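Arylesterase (Agrobacterium tumefaciens, PDB 3DCI) probably hydrolyses ester bonds, as a zinc-binding putative arylesterase of the SGNH (GDSL-like) hydrolase family. Local coordinates at residues V47-P52 / A214-G219. Sequence-based numbering, arbitrary orientation.
Sequences VEHRWP and ATAAIG
Thr-215 pushes its methyl against the backbone of 49-51: Thr-215 CG2 lies 3.4 Å from His-49 O and 3.7 Å from Trp-51 N. The methyl gets there because CG2 stands anti to the threonine's own N; the same rotation (chi1 -54°) puts OG1 beside that N, and the hydroxyl hydrogen-bonds back to Asp-211 O. The carbonyl of Thr-215 is in touch as well, its O 3.4 Å from Trp-51 CB.

One residue on, Ala-216 N comes within 3.3 Å of His-49 O, but the angle is too poor for a hydrogen bond. Ala-216 CB meets the edge of the His-49 imidazole near the ring plane, 4.2 Å from its CD2, while Glu-48 CG covers one face of that ring.

Ile-218 reaches the indole of Trp-51. Ile-218 CG2 sits 4.1 Å from Trp-51 CG, over one face and toward the rim, and Pro-52 CD lies over the opposite face, so the ring is clamped between the two. With chi1 at 79°, CG of the tryptophan falls between its backbone N and carbonyl carbon, and the indole runs on past the isoleucine to hydrogen-bond Thr-34 through NE1.

At Gly-219, with hydrogen alone on the glycine CA, the backbones close to 4.0 Å between its CA and that of Trp-51. Gly-219 CA lies 3.5 Å from Trp-51 O, a bent CH···O contact.

No hydrogen bond crosses the interface, which joins the 3-10 turn 47-49 and the start of helix 51-59, with Arg-50 in the N-cap position, to the early turns of helix 212-229. Ala-216 also touches Val-54 farther along helix 51-59. Trp-51 also packs on Ala-28 of strand 24-30 and on Ile-106 and Met-108 of strand 104-108, tying the helix pair to the five-stranded parallel sheet of the SGNH-hydrolase α/β fold.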
# COMPACT_ATOMS: atom_id res chain seq x y z
N VAL A 47 -33.09 7.35 -8.74
CA VAL A 47 -32.68 8.13 -7.56
C VAL A 47 -33.80 8.22 -6.52
O VAL A 47 -33.54 8.15 -5.32
CB VAL A 47 -32.15 9.54 -7.95
CG1 VAL A 47 -33.25 10.39 -8.59
CG2 VAL A 47 -31.58 10.23 -6.75
N GLU A 48 -35.04 8.32 -7.01
CA GLU A 48 -36.26 8.37 -6.19
C GLU A 48 -36.41 7.21 -5.22
O GLU A 48 -37.16 7.30 -4.25
CB GLU A 48 -37.51 8.41 -7.09
CG GLU A 48 -37.68 7.20 -8.03
CD GLU A 48 -39.06 7.10 -8.65
OE1 GLU A 48 -39.98 7.85 -8.25
OE2 GLU A 48 -39.23 6.24 -9.56
N HIS A 49 -35.73 6.09 -5.51
CA HIS A 49 -35.82 4.89 -4.69
C HIS A 49 -34.57 4.59 -3.86
O HIS A 49 -34.60 3.66 -3.08
CB HIS A 49 -36.18 3.68 -5.56
CG HIS A 49 -37.57 3.74 -6.11
ND1 HIS A 49 -37.86 3.54 -7.44
CD2 HIS A 49 -38.75 4.01 -5.50
CE1 HIS A 49 -39.16 3.68 -7.63
NE2 HIS A 49 -39.73 3.97 -6.47
N ARG A 50 -33.50 5.37 -4.01
CA ARG A 50 -32.25 5.11 -3.27
C ARG A 50 -32.39 5.60 -1.83
O ARG A 50 -32.94 6.67 -1.59
CB ARG A 50 -31.09 5.85 -3.90
CG ARG A 50 -30.73 5.39 -5.29
CD ARG A 50 -29.71 6.35 -5.90
NE ARG A 50 -29.80 6.21 -7.33
CZ ARG A 50 -29.35 7.10 -8.20
NH1 ARG A 50 -28.75 8.23 -7.78
NH2 ARG A 50 -29.51 6.85 -9.48
N TRP A 51 -31.89 4.84 -0.86
CA TRP A 51 -32.25 5.17 0.51
C TRP A 51 -31.72 6.55 0.96
O TRP A 51 -32.44 7.25 1.64
CB TRP A 51 -31.96 4.01 1.49
CG TRP A 51 -30.56 3.79 1.95
CD1 TRP A 51 -29.74 2.75 1.58
CD2 TRP A 51 -29.82 4.57 2.90
NE1 TRP A 51 -28.54 2.85 2.24
CE2 TRP A 51 -28.56 3.96 3.05
CE3 TRP A 51 -30.10 5.73 3.63
CZ2 TRP A 51 -27.59 4.46 3.89
CZ3 TRP A 51 -29.13 6.23 4.47
CH2 TRP A 51 -27.89 5.60 4.59
N PRO A 52 -30.47 6.93 0.59
CA PRO A 52 -30.03 8.27 0.97
C PRO A 52 -30.87 9.42 0.41
O PRO A 52 -31.18 10.35 1.16
CB PRO A 52 -28.57 8.34 0.48
CG PRO A 52 -28.14 6.91 0.36
CD PRO A 52 -29.38 6.18 -0.07
N ALA A 214 -37.82 -2.16 -1.33
CA ALA A 214 -37.17 -2.45 -0.07
C ALA A 214 -36.12 -1.37 0.22
O ALA A 214 -35.89 -1.00 1.39
CB ALA A 214 -36.52 -3.81 -0.15
N THR A 215 -35.48 -0.88 -0.84
CA THR A 215 -34.49 0.17 -0.71
C THR A 215 -35.15 1.46 -0.19
O THR A 215 -34.66 2.08 0.78
CB THR A 215 -33.69 0.37 -2.02
OG1 THR A 215 -33.13 -0.89 -2.44
CG2 THR A 215 -32.51 1.35 -1.78
N ALA A 216 -36.25 1.86 -0.81
CA ALA A 216 -36.96 3.06 -0.41
C ALA A 216 -37.54 2.94 1.00
O ALA A 216 -37.60 3.94 1.73
CB ALA A 216 -38.06 3.38 -1.41
N ALA A 217 -37.97 1.73 1.40
CA ALA A 217 -38.50 1.50 2.75
C ALA A 217 -37.41 1.72 3.82
O ALA A 217 -37.71 2.16 4.94
CB ALA A 217 -39.12 0.13 2.88
N ILE A 218 -36.15 1.47 3.48
CA ILE A 218 -35.06 1.76 4.40
C ILE A 218 -34.90 3.28 4.59
O ILE A 218 -34.77 3.76 5.73
CB ILE A 218 -33.73 1.11 3.95
CG1 ILE A 218 -33.83 -0.41 4.07
CG2 ILE A 218 -32.53 1.63 4.78
CD1 ILE A 218 -32.62 -1.16 3.50
N GLY A 219 -34.92 4.03 3.50
CA GLY A 219 -34.78 5.49 3.61
C GLY A 219 -35.93 6.10 4.41
O GLY A 219 -35.72 7.00 5.21